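Local coordinates for phosphoenolpyruvate-protein phosphotransferase (Acinetobacter sp., PDB 3CI6), which probably catalyses, as the whole protein of which this chain is the GAF domain, phosphoryl transfer from phosphoenolpyruvate to a protein histidine, with magnesium as cofactor, at residues B[81-85]-B[117-121]; B[29-34]-B[60-64]; B[92-96]-B[139-143]. All blocks are in the same frame, centred on the assembly; numbering follows the deposited sequence. Where two conformers were deposited one is given.

Interaction 1. Residues B[81-85]-B[117-121]; sequences LVGLV and FLGVP
L81 lays its CB over one face of the F117 ring, a CH-pi contact in which CB stands 4.0 Å from the ring centroid, offset toward the rim, 22° from the normal. The two side chains run past each other in opposite directions, so that L81 CD1 returns over the root of the ring, 4.0 Å from F117 CG. V85 meets the same ring at its edge, with CG2 near the ring plane and 4.1 Å from CE1. The two valine branches divide the work: CG2 also rests on the backbone of G119, 4.0 Å from its CA, whereas CG1, placed anti to the backbone N (chi1 171°), reaches P121 N at 3.6 Å and the CD of that ring. This is apolar packing of helix 80-88 against one face of the antiparallel GAF-domain sheet, the axes of the two short segments 35° apart in direction. At G119 the absence of a side chain lets V85 approach the strand. Farther out, V131 and V133 of the adjoining strand 127-136 receive V82, and V133 also touches F117. On the other side of the sheet, L118 and V120 pack against L150 of helix 144-167.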
loop_
_atom_site.group_PDB
_atom_site.type_symbol
_atom_site.label_atom_id
_atom_site.label_comp_id
_atom_site.label_asym_id
_atom_site.label_seq_id
_atom_site.Cartn_x
_atom_site.Cartn_y
_atom_site.Cartn_z
ATOM N N LEU B 81 -2.151 -24.177 -4.151
ATOM C CA LEU B 81 -1.411 -23.001 -4.630
ATOM C C LEU B 81 -1.536 -21.786 -3.722
ATOM O O LEU B 81 -0.557 -21.038 -3.560
ATOM C CB LEU B 81 -1.796 -22.637 -6.067
ATOM C CG LEU B 81 -1.424 -23.654 -7.134
ATOM C CD1 LEU B 81 -2.185 -23.368 -8.439
ATOM C CD2 LEU B 81 0.134 -23.643 -7.282
ATOM N N VAL B 82 -2.709 -21.555 -3.116
ATOM C CA VAL B 82 -2.838 -20.441 -2.187
ATOM C C VAL B 82 -1.911 -20.647 -0.983
ATOM O O VAL B 82 -1.180 -19.724 -0.550
ATOM C CB VAL B 82 -4.321 -20.233 -1.730
ATOM C CG1 VAL B 82 -4.420 -19.266 -0.574
ATOM C CG2 VAL B 82 -5.221 -19.837 -2.939
ATOM N N GLY B 83 -1.915 -21.865 -0.439
ATOM C CA GLY B 83 -0.998 -22.167 0.663
ATOM C C GLY B 83 0.447 -21.954 0.260
ATOM O O GLY B 83 1.259 -21.477 1.065
ATOM N N LEU B 84 0.791 -22.302 -0.985
ATOM C CA LEU B 84 2.171 -22.199 -1.419
ATOM C C LEU B 84 2.620 -20.748 -1.519
ATOM O O LEU B 84 3.743 -20.421 -1.132
ATOM C CB LEU B 84 2.367 -22.889 -2.765
ATOM C CG LEU B 84 3.797 -23.020 -3.275
ATOM C CD1 LEU B 84 4.625 -23.933 -2.397
ATOM C CD2 LEU B 84 3.818 -23.540 -4.713
ATOM N N VAL B 85 1.733 -19.883 -1.996
ATOM C CA VAL B 85 2.020 -18.457 -2.076
ATOM C C VAL B 85 2.335 -17.950 -0.668
ATOM O O VAL B 85 3.293 -17.204 -0.442
ATOM C CB VAL B 85 0.863 -17.647 -2.660
ATOM C CG1 VAL B 85 1.089 -16.159 -2.523
ATOM C CG2 VAL B 85 0.625 -18.006 -4.163
ATOM N N PHE B 117 -3.506 -18.821 -13.046
ATOM C CA PHE B 117 -3.491 -18.512 -11.624
ATOM C C PHE B 117 -2.387 -17.492 -11.383
ATOM O O PHE B 117 -1.247 -17.722 -11.741
ATOM C CB PHE B 117 -3.155 -19.766 -10.817
ATOM C CG PHE B 117 -3.029 -19.535 -9.333
ATOM C CD1 PHE B 117 -1.809 -19.199 -8.786
ATOM C CD2 PHE B 117 -4.115 -19.647 -8.479
ATOM C CE1 PHE B 117 -1.663 -19.011 -7.453
ATOM C CE2 PHE B 117 -3.981 -19.455 -7.107
ATOM C CZ PHE B 117 -2.764 -19.106 -6.601
ATOM N N LEU B 118 -2.747 -16.404 -10.737
ATOM C CA LEU B 118 -1.797 -15.389 -10.320
ATOM C C LEU B 118 -2.056 -15.083 -8.859
ATOM O O LEU B 118 -3.072 -14.487 -8.505
ATOM C CB LEU B 118 -1.948 -14.139 -11.187
ATOM C CG LEU B 118 -1.236 -12.865 -10.766
ATOM C CD1 LEU B 118 0.231 -13.062 -10.461
ATOM C CD2 LEU B 118 -1.412 -11.783 -11.871
ATOM N N GLY B 119 -1.175 -15.577 -7.998
ATOM C CA GLY B 119 -1.339 -15.422 -6.527
ATOM C C GLY B 119 -0.257 -14.505 -5.995
ATOM O O GLY B 119 0.925 -14.654 -6.382
ATOM N N VAL B 120 -0.655 -13.566 -5.132
ATOM C CA VAL B 120 0.222 -12.528 -4.651
ATOM C C VAL B 120 0.102 -12.500 -3.121
ATOM O O VAL B 120 -1.011 -12.443 -2.589
ATOM C CB VAL B 120 -0.156 -11.156 -5.237
ATOM C CG1 VAL B 120 0.830 -10.129 -4.754
ATOM C CG2 VAL B 120 -0.179 -11.223 -6.749
ATOM N N PRO B 121 1.226 -12.596 -2.422
ATOM C CA PRO B 121 1.107 -12.596 -0.953
ATOM C C PRO B 121 0.850 -11.199 -0.416
ATOM O O PRO B 121 1.396 -10.213 -0.924
ATOM C CB PRO B 121 2.464 -13.059 -0.518
ATOM C CG PRO B 121 3.363 -12.620 -1.598
ATOM C CD PRO B 121 2.616 -12.710 -2.865
#

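Interaction 2. Residues B[29-34]-B[60-64]; sequences LDIMVN and MASKG
A61 fits its CB against the helix between L29 and V33, 3.8 Å from L29 CB and 4.0 Å from V33 CG2. The small methyl group lets helix and strand backbones come close, with 7.1 Å between the axes of their short segments, and brings L29 O into contact as well. V33 CG2 continues the packing over the peptide that joins S62 to K63, lying 3.7 Å from S62 C. At the other end L29 CD1 touches CB of the selenomethionine M60, whose side chain crosses at a slant and then bends at chi2 and chi3. M60 also lies near the bound 1-ethoxy-2-(2-ethoxyethoxy)ethane.

The side around N34 is looser and partly exposed. Its CG sits beside the backbone N (chi1 -79°), which turns the amide back along the helix. N34 ND2 donates to D30 O at 2.9 Å, a nearly straight bond (166°) that fixes the amide's rotation; D30 O also accepts from N34 N, the two donors arriving from opposite faces of its carbonyl plane. ND2 gives a second bond to a water, which in turn donates to S62 O, so the polar link between helix and strand is indirect. N34 OD1 meets the aliphatic part of K63, 3.5 Å from K63 CG, while NZ leads away to hydrogen-bond with the carbonyls of V42 and D43.

Within the GAF domain, helix 25-40 thus covers strand 56-63 where M60 and A61 form a classic beta bulge opposite I47 of strand 44-51. L29 and V33 extend onto that strand through L49 and I47, and L29 and M32 reach helix 144-167, with M32 also touching I19 of helix 7-20.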
loop_
_atom_site.group_PDB
_atom_site.type_symbol
_atom_site.label_atom_id
_atom_site.label_comp_id
_atom_site.label_asym_id
_atom_site.label_seq_id
_atom_site.Cartn_x
_atom_site.Cartn_y
_atom_site.Cartn_z
ATOM N N LEU B 29 -11.747 -4.568 1.092
ATOM C CA LEU B 29 -11.556 -5.830 0.370
ATOM C C LEU B 29 -12.452 -5.899 -0.868
ATOM O O LEU B 29 -12.017 -6.361 -1.936
ATOM C CB LEU B 29 -11.825 -7.027 1.281
ATOM C CG LEU B 29 -10.931 -7.145 2.507
ATOM C CD1 LEU B 29 -11.399 -8.314 3.402
ATOM C CD2 LEU B 29 -9.436 -7.296 2.115
ATOM N N ASP B 30 -13.695 -5.459 -0.699
ATOM C CA ASP B 30 -14.673 -5.503 -1.777
ATOM C C ASP B 30 -14.248 -4.560 -2.887
ATOM O O ASP B 30 -14.310 -4.895 -4.090
ATOM C CB ASP B 30 -16.057 -5.134 -1.229
ATOM C CG ASP B 30 -17.159 -5.160 -2.278
ATOM O OD1 ASP B 30 -17.350 -6.226 -2.896
ATOM O OD2 ASP B 30 -17.871 -4.124 -2.374
ATOM N N ILE B 31 -13.827 -3.348 -2.506
ATOM C CA ILE B 31 -13.339 -2.382 -3.503
ATOM C C ILE B 31 -12.162 -2.956 -4.234
ATOM O O ILE B 31 -12.084 -2.894 -5.461
ATOM C CB ILE B 31 -12.925 -1.072 -2.821
ATOM C CG1 ILE B 31 -14.159 -0.325 -2.350
ATOM C CG2 ILE B 31 -12.183 -0.180 -3.777
ATOM C CD1 ILE B 31 -13.840 0.702 -1.208
HETATM N N MSE B 32 -11.214 -3.528 -3.501
HETATM C CA MSE B 32 -10.016 -4.017 -4.176
HETATM C C MSE B 32 -10.315 -5.128 -5.182
HETATM O O MSE B 32 -9.843 -5.071 -6.316
HETATM C CB MSE B 32 -8.963 -4.506 -3.204
HETATM C CG MSE B 32 -7.649 -4.791 -3.902
HETATM SE SE MSE B 32 -6.365 -5.299 -2.613
HETATM C CE MSE B 32 -7.318 -6.884 -1.909
ATOM N N VAL B 33 -11.073 -6.142 -4.795
ATOM C CA VAL B 33 -11.287 -7.269 -5.754
ATOM C C VAL B 33 -12.049 -6.817 -6.990
ATOM O O VAL B 33 -11.773 -7.251 -8.118
ATOM C CB VAL B 33 -11.911 -8.538 -5.121
ATOM C CG1 VAL B 33 -10.986 -9.069 -4.039
ATOM C CG2 VAL B 33 -13.318 -8.301 -4.649
ATOM N N ASN B 34 -13.036 -5.952 -6.824
ATOM C CA ASN B 34 -13.848 -5.517 -7.960
ATOM C C ASN B 34 -13.056 -4.581 -8.856
ATOM O O ASN B 34 -13.114 -4.688 -10.076
ATOM C CB ASN B 34 -15.126 -4.887 -7.447
ATOM C CG ASN B 34 -16.128 -5.940 -7.046
ATOM O OD1 ASN B 34 -16.769 -6.553 -7.920
ATOM N ND2 ASN B 34 -16.211 -6.237 -5.756
HETATM N N MSE B 60 -12.579 -13.896 1.808
HETATM C CA MSE B 60 -13.242 -12.688 2.363
HETATM C C MSE B 60 -13.881 -11.725 1.393
HETATM O O MSE B 60 -14.735 -10.893 1.784
HETATM C CB MSE B 60 -12.253 -11.911 3.241
HETATM C CG MSE B 60 -11.687 -12.704 4.354
HETATM SE SE MSE B 60 -12.930 -12.784 5.785
HETATM C CE MSE B 60 -12.897 -10.894 6.380
ATOM N N ALA B 61 -13.508 -11.854 0.124
ATOM C CA ALA B 61 -14.129 -11.051 -0.924
ATOM C C ALA B 61 -13.804 -11.657 -2.273
ATOM O O ALA B 61 -12.740 -12.268 -2.434
ATOM C CB ALA B 61 -13.643 -9.626 -0.854
ATOM N N SER B 62 -14.694 -11.487 -3.232
ATOM C CA SER B 62 -14.447 -11.975 -4.581
ATOM C C SER B 62 -15.289 -11.270 -5.608
ATOM O O SER B 62 -16.477 -11.002 -5.394
ATOM C CB SER B 62 -14.738 -13.465 -4.698
ATOM O OG SER B 62 -14.370 -13.963 -5.988
ATOM N N LYS B 63 -14.657 -10.988 -6.746
ATOM C CA LYS B 63 -15.387 -10.703 -7.988
ATOM C C LYS B 63 -15.262 -11.959 -8.841
ATOM O O LYS B 63 -14.146 -12.335 -9.166
ATOM C CB LYS B 63 -14.849 -9.457 -8.707
ATOM C CG LYS B 63 -15.555 -9.116 -10.037
ATOM C CD LYS B 63 -15.227 -10.111 -11.164
ATOM C CE LYS B 63 -15.423 -9.528 -12.575
ATOM N NZ LYS B 63 -15.154 -10.567 -13.645
ATOM N N GLY B 64 -16.377 -12.618 -9.150
ATOM C CA GLY B 64 -16.377 -13.734 -10.062
ATOM C C GLY B 64 -16.709 -15.080 -9.455
ATOM O O GLY B 64 -17.314 -15.901 -10.133
HETATM O O HOH W 1 -17.963 -8.313 -5.139
#

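Interaction 3. Residues B[92-96]-B[139-143]; sequences VNLEN and PQDFS
N93 and F142 meet through the side-chain amide of the asparagine, whose ND2 donates to F142 O at 3.0 Å. The acceptor lies near the plane of the amide, but the donor stands above the carbonyl plane, 36° out of it. With CG anti to the backbone N (chi1 -179°), the amide reaches across to the loop, and ND2 has a second acceptor in E147 OE2 of helix 144-167. F142 N gives its hydrogen to a water at 2.8 Å; that water lies close to N93 OD1 and Q140 O, but how it shares its protons is doubtful. Further along, Q140 N donates to E95 O at 3.1 Å, a bent bond of 141°, and E95 CA makes a CH contact with Q140 O. The Q140 side chain folds back to its own loop, where NE2 reaches P139 O at 2.7 Å. N96 OD1 turns instead to the hydroxyl of S98. The E95 and D141 side chains cross at a slant, E95 CD being 3.9 Å from D141 CB. Amides, carbonyls and water thus largely join edge strand 92-94 and the residues that follow it to the loop entering helix 144-167, while the E95 and D141 carboxylates would probably disfavour closer approach.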
loop_
_atom_site.group_PDB
_atom_site.type_symbol
_atom_site.label_atom_id
_atom_site.label_comp_id
_atom_site.label_asym_id
_atom_site.label_seq_id
_atom_site.Cartn_x
_atom_site.Cartn_y
_atom_site.Cartn_z
ATOM N N VAL B 92 3.202 -16.277 -7.309
ATOM C CA VAL B 92 3.119 -17.465 -8.156
ATOM C C VAL B 92 2.234 -17.079 -9.346
ATOM O O VAL B 92 1.030 -16.962 -9.235
ATOM C CB VAL B 92 2.545 -18.660 -7.429
ATOM C CG1 VAL B 92 2.397 -19.825 -8.379
ATOM C CG2 VAL B 92 3.414 -19.054 -6.254
ATOM N N ASN B 93 2.883 -16.867 -10.492
ATOM C CA ASN B 93 2.229 -16.383 -11.701
ATOM C C ASN B 93 2.338 -17.496 -12.724
ATOM O O ASN B 93 3.399 -17.675 -13.347
ATOM C CB ASN B 93 2.875 -15.101 -12.174
ATOM C CG ASN B 93 2.223 -14.531 -13.421
ATOM O OD1 ASN B 93 1.256 -15.118 -13.944
ATOM N ND2 ASN B 93 2.759 -13.392 -13.914
ATOM N N LEU B 94 1.267 -18.278 -12.841
ATOM C CA LEU B 94 1.196 -19.440 -13.708
ATOM C C LEU B 94 0.325 -19.135 -14.910
ATOM O O LEU B 94 -0.899 -19.002 -14.804
ATOM C CB LEU B 94 0.606 -20.632 -12.981
ATOM C CG LEU B 94 1.514 -21.325 -11.994
ATOM C CD1 LEU B 94 0.682 -22.442 -11.338
ATOM C CD2 LEU B 94 2.746 -21.859 -12.694
ATOM N N GLU B 95 0.963 -19.072 -16.056
ATOM C CA GLU B 95 0.266 -18.843 -17.288
ATOM C C GLU B 95 -0.682 -19.991 -17.544
ATOM O O GLU B 95 -1.817 -19.782 -17.936
ATOM C CB GLU B 95 1.247 -18.735 -18.454
ATOM C CG GLU B 95 0.616 -18.551 -19.815
ATOM C CD GLU B 95 1.599 -18.476 -20.952
ATOM O OE1 GLU B 95 2.832 -18.592 -20.714
ATOM O OE2 GLU B 95 1.123 -18.316 -22.099
ATOM N N ASN B 96 -0.183 -21.209 -17.356
ATOM C CA ASN B 96 -0.980 -22.386 -17.601
ATOM C C ASN B 96 -0.975 -23.244 -16.347
ATOM O O ASN B 96 -0.061 -24.051 -16.127
ATOM C CB ASN B 96 -0.425 -23.138 -18.795
ATOM C CG ASN B 96 -1.330 -24.280 -19.228
ATOM O OD1 ASN B 96 -2.282 -24.607 -18.522
ATOM N ND2 ASN B 96 -1.050 -24.878 -20.362
ATOM N N PRO B 139 -5.636 -20.212 -20.162
ATOM C CA PRO B 139 -4.274 -19.801 -19.823
ATOM C C PRO B 139 -4.070 -18.332 -20.258
ATOM O O PRO B 139 -4.555 -17.923 -21.314
ATOM C CB PRO B 139 -3.399 -20.763 -20.638
ATOM C CG PRO B 139 -4.256 -21.914 -20.953
ATOM C CD PRO B 139 -5.631 -21.333 -21.126
ATOM N N GLN B 140 -3.356 -17.555 -19.445
ATOM C CA GLN B 140 -3.101 -16.122 -19.694
ATOM C C GLN B 140 -1.697 -15.785 -19.204
ATOM O O GLN B 140 -1.344 -16.133 -18.078
ATOM C CB GLN B 140 -4.075 -15.215 -18.916
ATOM C CG GLN B 140 -5.532 -15.421 -19.161
ATOM C CD GLN B 140 -5.970 -14.822 -20.455
ATOM O OE1 GLN B 140 -6.453 -13.692 -20.485
ATOM N NE2 GLN B 140 -5.738 -15.523 -21.542
ATOM N N ASP B 141 -0.952 -15.033 -19.991
ATOM C CA ASP B 141 0.384 -14.570 -19.652
ATOM C C ASP B 141 0.226 -13.154 -19.154
ATOM O O ASP B 141 -0.083 -12.233 -19.933
ATOM C CB ASP B 141 1.303 -14.630 -20.886
ATOM C CG ASP B 141 2.728 -14.196 -20.586
ATOM O OD1 ASP B 141 2.991 -13.624 -19.517
ATOM O OD2 ASP B 141 3.608 -14.430 -21.456
ATOM N N PHE B 142 0.405 -12.991 -17.852
ATOM C CA PHE B 142 0.346 -11.674 -17.212
ATOM C C PHE B 142 1.727 -11.106 -16.983
ATOM O O PHE B 142 2.605 -11.800 -16.468
ATOM C CB PHE B 142 -0.443 -11.723 -15.919
ATOM C CG PHE B 142 -1.900 -11.903 -16.154
ATOM C CD1 PHE B 142 -2.621 -10.966 -16.858
ATOM C CD2 PHE B 142 -2.523 -13.027 -15.752
ATOM C CE1 PHE B 142 -3.941 -11.161 -17.130
ATOM C CE2 PHE B 142 -3.868 -13.238 -16.006
ATOM C CZ PHE B 142 -4.575 -12.304 -16.701
ATOM N N SER B 143 1.903 -9.839 -17.345
ATOM C CA SER B 143 3.188 -9.198 -17.354
ATOM C C SER B 143 3.607 -8.668 -15.992
ATOM O O SER B 143 2.851 -8.673 -15.016
ATOM C CB SER B 143 3.157 -8.000 -18.316
ATOM O OG SER B 143 2.617 -6.852 -17.703
HETATM O O HOH W 2 0.835 -15.414 -16.421
#

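One antiparallel GAF-domain sheet, in the strand order 74-76, 56-63, 44-51, 127-136, 116-124, 92-94, connects all three contacts. Interaction 2 comes first along the chain and closes before the others open; interactions 1 and 3 interlock, their segments alternating in sequence. The centres of interactions 1 and 2 are about 16 Å apart, on opposite sides of the chain centre, those of 2 and 3 about 20 Å. Interactions 1 and 3, centres about 12 Å apart, touch through probable backbone bonds of F117 with L94 and G119 with V92, and V85 packs on V92. Helices 80-88 and 25-40 thus pack on the sheet at separate places, while the loop before helix 144-167 joins the 92-94 edge of the sheet.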